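Local coordinates for uncharacterized protein (Bacteroides eggerthii DSM 20697, PDB 4ECO), which is of unknown function but folds as a leucine-rich repeat solenoid, a scaffold that in related proteins commonly binds protein partners, at residues C165-S168 and K173-K176; Y391-F396 and I407-N412; K140-Y145 and M275-V280; L298-V303 and L326-K331. All blocks are in the same frame, centred on the assembly; numbering follows the deposited sequence.

The four contacts are spread over a single leucine-rich repeat chain. Contacts 3 and 4 touch, with centres about 17 Å apart: M275 CB lies 3.7 Å from V303 CG2, and I278 CD1 lies 3.8 Å from L298 CD1. Segment 275-280 thus faces helices 135-142 and 144-149 of an excursion from the solenoid at contact 3, and through M275 and I278 it packs against segment 298-303 of contact 4. Contact 1 belongs to the same excursion, about 30 Å from contact 3 between centres. Contact 2 lies in a later repeat, about 26 Å from contact 3 between centres. The sodium ion is bound by E117 and S192, which belong to none of the four contacts.

Contact 1 of 4, residues C165-S168 and K173-K176; sequences CINS and KSIK
N167, on helix 160-168, reaches across to S174 and I175 where the chain doubles back. This helix and reversal belong to the long excursion between strands 109-111 and 210-214 of the leucine-rich repeat solenoid. The N167 side chain can be followed outward. Its CB lies 4.1 Å from S174 OG. CG stands anti to the carbonyl carbon (chi1 -65°), which turns the amide toward the returning chain. OD1 accepts the backbone N-H of I175, with N167 OD1 and I175 N 2.8 Å apart. The bond is straight, with an N-H...O angle of 164°, and the donor lies in the carbonyl plane. OD1 also rests 3.5 Å from S174 CB. ND2 comes no nearer than 4.2 Å to I175 O. The bond to OD1 therefore sets which end of the amide faces the chain. A second link is weak: S174 OG donates to N167 O at 3.4 Å. R155 supports the returning chain by a hydrogen bond to K173 O, and its side chain touches I175. The polar pairing is backed by the two isoleucines, whose side chains cross obliquely. I166 CG2 packs at 3.5 Å from K173 O. On the other branch, I166 CD1 meets I175 CD1 at 3.8 Å.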
loop_
_atom_site.group_PDB
_atom_site.type_symbol
_atom_site.label_atom_id
_atom_site.label_comp_id
_atom_site.label_asym_id
_atom_site.label_seq_id
_atom_site.Cartn_x
_atom_site.Cartn_y
_atom_site.Cartn_z
ATOM N N CYS A 165 -8.873 -10.951 -19.304
ATOM C CA CYS A 165 -10.238 -10.542 -19.676
ATOM C C CYS A 165 -10.548 -9.123 -19.181
ATOM O O CYS A 165 -11.180 -8.356 -19.917
ATOM C CB CYS A 165 -11.273 -11.534 -19.168
ATOM S SG CYS A 165 -11.142 -13.179 -19.914
ATOM N N ILE A 166 -10.094 -8.771 -17.956
ATOM C CA ILE A 166 -10.263 -7.436 -17.382
ATOM C C ILE A 166 -9.465 -6.420 -18.229
ATOM O O ILE A 166 -10.026 -5.400 -18.647
ATOM C CB ILE A 166 -9.850 -7.415 -15.885
ATOM C CG1 ILE A 166 -10.908 -8.171 -15.032
ATOM C CG2 ILE A 166 -9.639 -5.961 -15.372
ATOM C CD1 ILE A 166 -10.514 -8.443 -13.578
ATOM N N ASN A 167 -8.189 -6.729 -18.527
ATOM C CA ASN A 167 -7.304 -5.853 -19.305
ATOM C C ASN A 167 -7.797 -5.618 -20.734
ATOM O O ASN A 167 -7.517 -4.548 -21.270
ATOM C CB ASN A 167 -5.888 -6.404 -19.348
ATOM C CG ASN A 167 -5.197 -6.438 -18.011
ATOM O OD1 ASN A 167 -5.546 -5.715 -17.075
ATOM N ND2 ASN A 167 -4.178 -7.267 -17.905
ATOM N N SER A 168 -8.539 -6.581 -21.334
ATOM C CA SER A 168 -9.133 -6.501 -22.686
ATOM C C SER A 168 -10.442 -5.753 -22.704
ATOM O O SER A 168 -10.893 -5.364 -23.778
ATOM C CB SER A 168 -9.392 -7.902 -23.241
ATOM O OG SER A 168 -8.203 -8.663 -23.366
ATOM N N LYS A 173 -10.976 -0.893 -15.644
ATOM C CA LYS A 173 -9.618 -0.381 -15.413
ATOM C C LYS A 173 -8.650 -1.571 -15.459
ATOM O O LYS A 173 -8.869 -2.577 -14.769
ATOM C CB LYS A 173 -9.494 0.387 -14.072
ATOM C CG LYS A 173 -10.478 1.544 -13.851
ATOM C CD LYS A 173 -10.154 2.269 -12.551
ATOM C CE LYS A 173 -11.131 3.357 -12.170
ATOM N NZ LYS A 173 -10.636 4.121 -10.987
ATOM N N SER A 174 -7.633 -1.495 -16.320
ATOM C CA SER A 174 -6.659 -2.578 -16.469
ATOM C C SER A 174 -5.860 -2.743 -15.176
ATOM O O SER A 174 -5.738 -1.801 -14.388
ATOM C CB SER A 174 -5.737 -2.320 -17.660
ATOM O OG SER A 174 -6.481 -2.381 -18.867
ATOM N N ILE A 175 -5.367 -3.952 -14.937
ATOM C CA ILE A 175 -4.594 -4.251 -13.751
ATOM C C ILE A 175 -3.111 -4.089 -14.104
ATOM O O ILE A 175 -2.559 -4.843 -14.927
ATOM C CB ILE A 175 -4.948 -5.672 -13.215
ATOM C CG1 ILE A 175 -6.456 -5.776 -12.887
ATOM C CG2 ILE A 175 -4.064 -6.062 -12.025
ATOM C CD1 ILE A 175 -7.017 -7.136 -12.824
ATOM N N LYS A 176 -2.482 -3.090 -13.469
ATOM C CA LYS A 176 -1.061 -2.785 -13.601
ATOM C C LYS A 176 -0.197 -3.797 -12.853
ATOM O O LYS A 176 -0.602 -4.308 -11.798
ATOM C CB LYS A 176 -0.749 -1.383 -13.054
ATOM C CG LYS A 176 -0.897 -0.222 -14.011
ATOM C CD LYS A 176 -0.234 1.020 -13.370
ATOM C CE LYS A 176 0.220 2.091 -14.357
ATOM N NZ LYS A 176 1.305 2.963 -13.799
#

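Contact 2 of 4, residues Y391-F396 and I407-N412; sequences YIPNIF and IDFSYN
F409 and F396 both have CG anti to the carbonyl carbon (chi1 -67° and -42°), and their rings approach from opposite directions. I407 instead has CG1 anti to the backbone N (chi1 -167°), which carries CD1 to the F396 ring, 3.4 Å from its CZ. F396 CE2 meets F409 at the ring edge, near the F409 plane, 3.9 Å from F409 CZ. I392 lays CG2 over one face of F409, 4.0 Å from F409 CZ. P393 CD comes to F409 CE1 at 3.5 Å from an oblique direction. The F396 ring carries I395 CG1 over one face. I407, F409 and N412 fit the spacing of the leucine-rich repeat consensus, with apolar residues inward and an asparagine after them. N412 ND2 donates to F409 O at 2.9 Å, from above the carbonyl plane, and also to F384 O. N412 OD1 accepts from L389 N. Next to this, D408 OD1 accepts from S410 N, an Asx turn, and from S410 OG. Across the contact itself only carbon meets carbon. Its cohesion is thus apolar, while hydrogen bonds inside the 407-412 segment hold the turn that carries F409.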
loop_
_atom_site.group_PDB
_atom_site.type_symbol
_atom_site.label_atom_id
_atom_site.label_comp_id
_atom_site.label_asym_id
_atom_site.label_seq_id
_atom_site.Cartn_x
_atom_site.Cartn_y
_atom_site.Cartn_z
ATOM N N TYR A 391 -14.420 -12.978 10.497
ATOM C CA TYR A 391 -15.584 -12.511 9.741
ATOM C C TYR A 391 -15.294 -11.255 8.939
ATOM O O TYR A 391 -14.333 -10.539 9.252
ATOM C CB TYR A 391 -16.748 -12.197 10.728
ATOM C CG TYR A 391 -17.049 -13.248 11.778
ATOM C CD1 TYR A 391 -17.692 -14.440 11.442
ATOM C CD2 TYR A 391 -16.767 -13.018 13.117
ATOM C CE1 TYR A 391 -18.024 -15.389 12.419
ATOM C CE2 TYR A 391 -17.079 -13.962 14.101
ATOM C CZ TYR A 391 -17.712 -15.145 13.751
ATOM O OH TYR A 391 -18.017 -16.058 14.738
ATOM N N ILE A 392 -16.160 -10.946 7.940
ATOM C CA ILE A 392 -16.061 -9.700 7.172
ATOM C C ILE A 392 -16.687 -8.604 8.053
ATOM O O ILE A 392 -17.835 -8.769 8.494
ATOM C CB ILE A 392 -16.710 -9.809 5.768
ATOM C CG1 ILE A 392 -16.018 -10.899 4.910
ATOM C CG2 ILE A 392 -16.714 -8.435 5.063
ATOM C CD1 ILE A 392 -16.869 -11.427 3.697
ATOM N N PRO A 393 -15.944 -7.522 8.383
ATOM C CA PRO A 393 -16.481 -6.517 9.328
ATOM C C PRO A 393 -17.599 -5.644 8.745
ATOM O O PRO A 393 -17.446 -5.047 7.675
ATOM C CB PRO A 393 -15.251 -5.661 9.682
ATOM C CG PRO A 393 -14.332 -5.817 8.511
ATOM C CD PRO A 393 -14.549 -7.212 8.001
ATOM N N ASN A 394 -18.722 -5.552 9.475
ATOM C CA ASN A 394 -19.877 -4.755 9.058
ATOM C C ASN A 394 -19.640 -3.249 9.365
ATOM O O ASN A 394 -20.306 -2.678 10.233
ATOM C CB ASN A 394 -21.155 -5.269 9.739
ATOM C CG ASN A 394 -22.424 -4.798 9.086
ATOM O OD1 ASN A 394 -22.431 -4.291 7.953
ATOM N ND2 ASN A 394 -23.544 -4.997 9.767
ATOM N N ILE A 395 -18.701 -2.621 8.635
ATOM C CA ILE A 395 -18.323 -1.215 8.819
ATOM C C ILE A 395 -18.504 -0.415 7.499
ATOM O O ILE A 395 -18.031 0.733 7.374
ATOM C CB ILE A 395 -16.859 -1.072 9.376
ATOM C CG1 ILE A 395 -15.783 -1.633 8.408
ATOM C CG2 ILE A 395 -16.724 -1.656 10.811
ATOM C CD1 ILE A 395 -14.364 -1.188 8.747
ATOM N N PHE A 396 -19.227 -1.013 6.545
ATOM C CA PHE A 396 -19.454 -0.414 5.232
ATOM C C PHE A 396 -20.936 -0.330 4.944
ATOM O O PHE A 396 -21.743 -0.778 5.770
ATOM C CB PHE A 396 -18.739 -1.230 4.129
ATOM C CG PHE A 396 -17.351 -1.686 4.498
ATOM C CD1 PHE A 396 -16.269 -0.807 4.428
ATOM C CD2 PHE A 396 -17.126 -2.989 4.925
ATOM C CE1 PHE A 396 -14.979 -1.227 4.783
ATOM C CE2 PHE A 396 -15.839 -3.414 5.280
ATOM C CZ PHE A 396 -14.770 -2.530 5.205
ATOM N N ILE A 407 -11.367 -4.038 -2.097
ATOM C CA ILE A 407 -11.072 -4.262 -0.684
ATOM C C ILE A 407 -10.395 -5.633 -0.556
ATOM O O ILE A 407 -10.812 -6.605 -1.193
ATOM C CB ILE A 407 -12.331 -4.094 0.194
ATOM C CG1 ILE A 407 -11.975 -4.002 1.675
ATOM C CG2 ILE A 407 -13.443 -5.126 -0.107
ATOM C CD1 ILE A 407 -12.942 -3.198 2.429
ATOM N N ASP A 408 -9.284 -5.683 0.183
ATOM C CA ASP A 408 -8.522 -6.919 0.304
ATOM C C ASP A 408 -8.726 -7.536 1.662
ATOM O O ASP A 408 -8.330 -6.951 2.684
ATOM C CB ASP A 408 -7.034 -6.658 0.041
ATOM C CG ASP A 408 -6.201 -7.883 -0.326
ATOM O OD1 ASP A 408 -6.620 -9.019 0.004
ATOM O OD2 ASP A 408 -5.113 -7.704 -0.905
ATOM N N PHE A 409 -9.377 -8.718 1.672
ATOM C CA PHE A 409 -9.585 -9.528 2.881
ATOM C C PHE A 409 -8.850 -10.880 2.755
ATOM O O PHE A 409 -9.081 -11.782 3.571
ATOM C CB PHE A 409 -11.071 -9.760 3.171
ATOM C CG PHE A 409 -11.865 -8.548 3.557
ATOM C CD1 PHE A 409 -11.773 -8.016 4.836
ATOM C CD2 PHE A 409 -12.778 -7.989 2.673
ATOM C CE1 PHE A 409 -12.529 -6.901 5.202
ATOM C CE2 PHE A 409 -13.534 -6.873 3.038
ATOM C CZ PHE A 409 -13.399 -6.330 4.299
ATOM N N SER A 410 -7.946 -11.012 1.745
ATOM C CA SER A 410 -7.211 -12.262 1.495
ATOM C C SER A 410 -6.277 -12.640 2.677
ATOM O O SER A 410 -5.835 -11.777 3.442
ATOM C CB SER A 410 -6.423 -12.211 0.184
ATOM O OG SER A 410 -5.247 -11.425 0.215
ATOM N N TYR A 411 -6.028 -13.952 2.828
ATOM C CA TYR A 411 -5.180 -14.522 3.854
ATOM C C TYR A 411 -5.680 -14.161 5.222
ATOM O O TYR A 411 -5.022 -13.453 5.975
ATOM C CB TYR A 411 -3.747 -14.083 3.682
ATOM C CG TYR A 411 -3.002 -14.845 2.624
ATOM C CD1 TYR A 411 -2.385 -16.060 2.919
ATOM C CD2 TYR A 411 -2.844 -14.319 1.338
ATOM C CE1 TYR A 411 -1.652 -16.749 1.952
ATOM C CE2 TYR A 411 -2.079 -14.980 0.375
ATOM C CZ TYR A 411 -1.492 -16.198 0.687
ATOM O OH TYR A 411 -0.724 -16.860 -0.232
ATOM N N ASN A 412 -6.876 -14.638 5.525
ATOM C CA ASN A 412 -7.535 -14.479 6.814
ATOM C C ASN A 412 -8.127 -15.831 7.185
ATOM O O ASN A 412 -7.712 -16.855 6.627
ATOM C CB ASN A 412 -8.574 -13.340 6.790
ATOM C CG ASN A 412 -7.998 -11.979 7.124
ATOM O OD1 ASN A 412 -7.508 -11.747 8.230
ATOM N ND2 ASN A 412 -8.045 -11.049 6.180
#

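Contact 3 of 4, residues K140-Y145 and M275-V280; sequences KMRMHY and MQLINV
R142 stretches from the end of helix 135-142 to Q276, just before strand 277-279. Its chain is extended from CG to NE, which carries the guanidinium to the end of the Q276 side chain. R142 NH2 donates to Q276 OE1 at 2.7 Å with an N-H...O angle of 170°. OE1 lies at the edge of the guanidinium, near its plane, but the amide is turned well away from that plane. R142 NE has a second partner, forming a salt bridge with D253. Nearer the backbone, the R142 and L277 side chains run antiparallel past one another, and R142 CG meets L277 CD1 at 3.8 Å. Replacing R142 by a leucine would probably leave the carboxylate of D253 without its charged mate and Q276 OE1 without this donor. Y145 has CG anti to the backbone N (chi1 -174°), which swings its ring toward N279. The N279 amide stands nearly upright on that ring, with the planes 87° apart. Its ND2 sits over one ring face, 3.3 Å from Y145 CD2. This helical region belongs to the excursion that leaves the solenoid after strand 109-111, and it packs on the side of strand 277-279 carrying L277 and N279. Strands 253-257 and 309-311 flank that strand in parallel. Y311, from strand 309-311, hydrogen-bonds R142 O and meets the Y145 ring.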
loop_
_atom_site.group_PDB
_atom_site.type_symbol
_atom_site.label_atom_id
_atom_site.label_comp_id
_atom_site.label_asym_id
_atom_site.label_seq_id
_atom_site.Cartn_x
_atom_site.Cartn_y
_atom_site.Cartn_z
ATOM N N LYS A 140 1.636 15.369 -3.651
ATOM C CA LYS A 140 2.367 14.337 -4.390
ATOM C C LYS A 140 3.422 13.723 -3.494
ATOM O O LYS A 140 3.459 12.503 -3.324
ATOM C CB LYS A 140 3.003 14.945 -5.657
ATOM C CG LYS A 140 3.621 13.944 -6.640
ATOM C CD LYS A 140 4.127 14.663 -7.887
ATOM C CE LYS A 140 4.830 13.756 -8.870
ATOM N NZ LYS A 140 6.270 13.598 -8.567
HETATM N N MSE A 141 4.231 14.592 -2.884
HETATM C CA MSE A 141 5.343 14.266 -2.007
HETATM C C MSE A 141 4.855 13.590 -0.747
HETATM O O MSE A 141 5.437 12.573 -0.376
HETATM C CB MSE A 141 6.194 15.518 -1.704
HETATM C CG MSE A 141 7.090 15.892 -2.908
HETATM SE SE MSE A 141 7.759 14.296 -4.023
HETATM C CE MSE A 141 7.009 14.837 -5.521
ATOM N N ARG A 142 3.752 14.077 -0.143
ATOM C CA ARG A 142 3.130 13.467 1.035
ATOM C C ARG A 142 2.754 12.001 0.756
ATOM O O ARG A 142 2.935 11.145 1.619
ATOM C CB ARG A 142 1.872 14.260 1.449
ATOM C CG ARG A 142 2.144 15.500 2.275
ATOM C CD ARG A 142 0.878 16.042 2.890
ATOM N NE ARG A 142 1.169 16.851 4.075
ATOM C CZ ARG A 142 0.273 17.565 4.747
ATOM N NH1 ARG A 142 -0.993 17.596 4.352
ATOM N NH2 ARG A 142 0.640 18.274 5.802
HETATM N N MSE A 143 2.274 11.723 -0.470
HETATM C CA MSE A 143 1.840 10.402 -0.950
HETATM C C MSE A 143 2.991 9.514 -1.400
HETATM O O MSE A 143 2.732 8.377 -1.813
HETATM C CB MSE A 143 0.878 10.568 -2.148
HETATM C CG MSE A 143 -0.412 11.319 -1.821
HETATM SE SE MSE A 143 -1.341 10.617 -0.285
HETATM C CE MSE A 143 -1.766 8.826 -0.977
ATOM N N HIS A 144 4.245 10.009 -1.345
ATOM C CA HIS A 144 5.413 9.248 -1.810
ATOM C C HIS A 144 5.599 7.945 -1.031
ATOM O O HIS A 144 5.897 6.938 -1.673
ATOM C CB HIS A 144 6.721 10.063 -1.766
ATOM C CG HIS A 144 7.879 9.339 -2.373
ATOM N ND1 HIS A 144 8.531 8.315 -1.695
ATOM C CD2 HIS A 144 8.455 9.503 -3.587
ATOM C CE1 HIS A 144 9.455 7.870 -2.531
ATOM N NE2 HIS A 144 9.458 8.565 -3.676
ATOM N N TYR A 145 5.466 7.950 0.329
ATOM C CA TYR A 145 5.669 6.716 1.079
ATOM C C TYR A 145 4.582 5.725 0.713
ATOM O O TYR A 145 4.868 4.536 0.503
ATOM C CB TYR A 145 5.709 6.946 2.601
ATOM C CG TYR A 145 6.074 5.702 3.401
ATOM C CD1 TYR A 145 5.098 4.809 3.830
ATOM C CD2 TYR A 145 7.393 5.439 3.755
ATOM C CE1 TYR A 145 5.426 3.683 4.584
ATOM C CE2 TYR A 145 7.732 4.313 4.506
ATOM C CZ TYR A 145 6.748 3.436 4.911
ATOM O OH TYR A 145 7.090 2.341 5.651
HETATM N N MSE A 275 1.536 19.696 13.531
HETATM C CA MSE A 275 1.992 18.538 12.726
HETATM C C MSE A 275 0.783 17.802 12.119
HETATM O O MSE A 275 -0.188 17.562 12.830
HETATM C CB MSE A 275 2.856 17.588 13.584
HETATM C CG MSE A 275 3.367 16.360 12.826
HETATM SE SE MSE A 275 4.539 15.271 13.911
HETATM C CE MSE A 275 3.374 14.842 15.352
ATOM N N GLN A 276 0.841 17.487 10.809
ATOM C CA GLN A 276 -0.236 16.821 10.052
ATOM C C GLN A 276 0.190 15.437 9.600
ATOM O O GLN A 276 -0.555 14.480 9.795
ATOM C CB GLN A 276 -0.680 17.659 8.834
ATOM C CG GLN A 276 -1.217 19.036 9.214
ATOM C CD GLN A 276 -1.755 19.833 8.063
ATOM O OE1 GLN A 276 -1.130 19.972 7.017
ATOM N NE2 GLN A 276 -2.881 20.479 8.285
ATOM N N LEU A 277 1.381 15.321 9.004
ATOM C CA LEU A 277 1.932 14.029 8.573
ATOM C C LEU A 277 3.012 13.576 9.579
ATOM O O LEU A 277 3.891 14.365 9.963
ATOM C CB LEU A 277 2.497 14.129 7.132
ATOM C CG LEU A 277 3.122 12.872 6.491
ATOM C CD1 LEU A 277 3.011 12.927 4.976
ATOM C CD2 LEU A 277 4.605 12.674 6.921
ATOM N N ILE A 278 2.957 12.302 9.976
ATOM C CA ILE A 278 3.962 11.734 10.857
ATOM C C ILE A 278 4.355 10.361 10.314
ATOM O O ILE A 278 3.520 9.471 10.223
ATOM C CB ILE A 278 3.588 11.693 12.362
ATOM C CG1 ILE A 278 4.779 11.141 13.189
ATOM C CG2 ILE A 278 2.264 10.955 12.637
ATOM C CD1 ILE A 278 4.702 11.287 14.640
ATOM N N ASN A 279 5.621 10.209 9.935
ATOM C CA ASN A 279 6.148 8.943 9.464
ATOM C C ASN A 279 7.127 8.424 10.518
ATOM O O ASN A 279 8.195 9.001 10.719
ATOM C CB ASN A 279 6.798 9.109 8.082
ATOM C CG ASN A 279 7.127 7.821 7.371
ATOM O OD1 ASN A 279 7.532 6.823 7.971
ATOM N ND2 ASN A 279 6.945 7.816 6.065
ATOM N N VAL A 280 6.733 7.378 11.233
ATOM C CA VAL A 280 7.555 6.780 12.295
ATOM C C VAL A 280 7.712 5.283 12.001
ATOM O O VAL A 280 7.804 4.458 12.922
ATOM C CB VAL A 280 7.018 7.058 13.738
ATOM C CG1 VAL A 280 7.317 8.501 14.168
ATOM C CG2 VAL A 280 5.520 6.743 13.865
#

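Contact 4 of 4, residues L298-V303 and L326-K331; sequences LADAPV and LQKMKK
The carboxylate of D300 is met by K328 from above its plane, the lysine nitrogen lying 41° out of it. This closes a salt bridge at the end of helix 288-300, one of the solenoid's helical connections between parallel strands, against the type I turn L326-M329 of the next connection. K328 NZ stands 2.9 Å from D300 OD1. That oxygen has another partner, S325 OG, in a hydrogen bond. K328 has CG anti to the carbonyl carbon (chi1 -54°) and a fully extended chain beyond. It therefore runs past the helix end, with CD 3.4 Å from A299 O and CE 3.6 Å from D300 OD1. A methionine in place of K328 is likely to leave D300 with the hydrogen bond to S325 OG but no charged mate from this turn. Deeper in, the contact is apolar. The turn, closed by M329 N to L326 O at 3.1 Å, brings M329 against A299. M329 is a selenomethionine, bent at chi3 (87°), and its side chain also touches I307. A299 points its methyl at the bend: CB lies 3.8 Å from M329 CG and 4.1 Å from M329 SE.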
loop_
_atom_site.group_PDB
_atom_site.type_symbol
_atom_site.label_atom_id
_atom_site.label_comp_id
_atom_site.label_asym_id
_atom_site.label_seq_id
_atom_site.Cartn_x
_atom_site.Cartn_y
_atom_site.Cartn_z
ATOM N N LEU A 298 0.627 11.308 21.675
ATOM C CA LEU A 298 0.400 12.194 20.538
ATOM C C LEU A 298 -1.095 12.540 20.417
ATOM O O LEU A 298 -1.424 13.727 20.323
ATOM C CB LEU A 298 0.932 11.579 19.238
ATOM C CG LEU A 298 2.444 11.660 19.032
ATOM C CD1 LEU A 298 2.901 10.701 17.968
ATOM C CD2 LEU A 298 2.876 13.061 18.704
ATOM N N ALA A 299 -1.986 11.527 20.504
ATOM C CA ALA A 299 -3.451 11.693 20.459
ATOM C C ALA A 299 -3.967 12.569 21.622
ATOM O O ALA A 299 -4.876 13.395 21.429
ATOM C CB ALA A 299 -4.120 10.335 20.510
ATOM N N ASP A 300 -3.362 12.402 22.818
ATOM C CA ASP A 300 -3.748 13.128 24.030
ATOM C C ASP A 300 -3.209 14.570 24.027
ATOM O O ASP A 300 -3.777 15.425 24.713
ATOM C CB ASP A 300 -3.272 12.375 25.280
ATOM C CG ASP A 300 -3.942 11.028 25.493
ATOM O OD1 ASP A 300 -5.118 10.861 25.052
ATOM O OD2 ASP A 300 -3.305 10.141 26.107
ATOM N N ALA A 301 -2.136 14.844 23.261
ATOM C CA ALA A 301 -1.556 16.188 23.160
ATOM C C ALA A 301 -2.379 17.055 22.176
ATOM O O ALA A 301 -3.160 16.484 21.399
ATOM C CB ALA A 301 -0.095 16.108 22.720
ATOM N N PRO A 302 -2.249 18.418 22.187
ATOM C CA PRO A 302 -3.060 19.245 21.262
ATOM C C PRO A 302 -2.849 18.918 19.788
ATOM O O PRO A 302 -3.776 19.140 18.999
ATOM C CB PRO A 302 -2.591 20.672 21.560
ATOM C CG PRO A 302 -2.114 20.613 22.989
ATOM C CD PRO A 302 -1.442 19.272 23.089
ATOM N N VAL A 303 -1.660 18.353 19.430
ATOM C CA VAL A 303 -1.261 17.937 18.078
ATOM C C VAL A 303 -2.143 16.747 17.586
ATOM O O VAL A 303 -2.307 16.597 16.366
ATOM C CB VAL A 303 0.259 17.606 18.008
ATOM C CG1 VAL A 303 0.631 16.328 18.759
ATOM C CG2 VAL A 303 0.759 17.560 16.575
ATOM N N LEU A 326 -7.923 7.684 20.754
ATOM C CA LEU A 326 -8.088 7.590 19.301
ATOM C C LEU A 326 -9.176 8.557 18.801
ATOM O O LEU A 326 -8.969 9.217 17.786
ATOM C CB LEU A 326 -8.422 6.147 18.868
ATOM C CG LEU A 326 -7.349 5.057 19.039
ATOM C CD1 LEU A 326 -7.765 3.780 18.349
ATOM C CD2 LEU A 326 -6.036 5.475 18.461
ATOM N N GLN A 327 -10.310 8.657 19.528
ATOM C CA GLN A 327 -11.462 9.519 19.227
ATOM C C GLN A 327 -11.079 10.996 19.043
ATOM O O GLN A 327 -11.786 11.724 18.335
ATOM C CB GLN A 327 -12.502 9.445 20.363
ATOM C CG GLN A 327 -13.318 8.151 20.498
ATOM C CD GLN A 327 -14.033 8.074 21.845
ATOM O OE1 GLN A 327 -13.901 8.948 22.725
ATOM N NE2 GLN A 327 -14.796 7.002 22.047
ATOM N N LYS A 328 -10.000 11.439 19.731
ATOM C CA LYS A 328 -9.498 12.817 19.723
ATOM C C LYS A 328 -8.894 13.203 18.372
ATOM O O LYS A 328 -8.931 14.373 18.003
ATOM C CB LYS A 328 -8.436 13.029 20.815
ATOM C CG LYS A 328 -8.854 12.649 22.222
ATOM C CD LYS A 328 -7.733 12.906 23.227
ATOM C CE LYS A 328 -8.185 12.658 24.646
ATOM N NZ LYS A 328 -7.105 12.928 25.622
HETATM N N MSE A 329 -8.332 12.237 17.644
HETATM C CA MSE A 329 -7.662 12.449 16.344
HETATM C C MSE A 329 -8.685 12.640 15.193
HETATM O O MSE A 329 -8.645 11.940 14.171
HETATM C CB MSE A 329 -6.732 11.266 16.035
HETATM C CG MSE A 329 -5.809 10.891 17.177
HETATM SE SE MSE A 329 -4.427 9.742 16.485
HETATM C CE MSE A 329 -3.224 11.107 15.953
ATOM N N LYS A 330 -9.562 13.643 15.360
ATOM C CA LYS A 330 -10.666 14.003 14.459
ATOM C C LYS A 330 -10.189 14.261 13.047
ATOM O O LYS A 330 -10.894 13.906 12.119
ATOM C CB LYS A 330 -11.428 15.235 14.985
ATOM C CG LYS A 330 -11.942 14.996 16.404
ATOM C CD LYS A 330 -12.980 15.987 16.888
ATOM C CE LYS A 330 -13.455 15.620 18.278
ATOM N NZ LYS A 330 -12.346 15.666 19.276
ATOM N N LYS A 331 -8.994 14.833 12.869
ATOM C CA LYS A 331 -8.501 15.149 11.535
ATOM C C LYS A 331 -7.813 13.942 10.842
ATOM O O LYS A 331 -7.394 14.107 9.692
ATOM C CB LYS A 331 -7.529 16.347 11.587
ATOM C CG LYS A 331 -8.193 17.714 11.544
ATOM C CD LYS A 331 -7.165 18.828 11.524
ATOM C CE LYS A 331 -7.437 19.835 10.438
ATOM N NZ LYS A 331 -6.385 20.882 10.391
#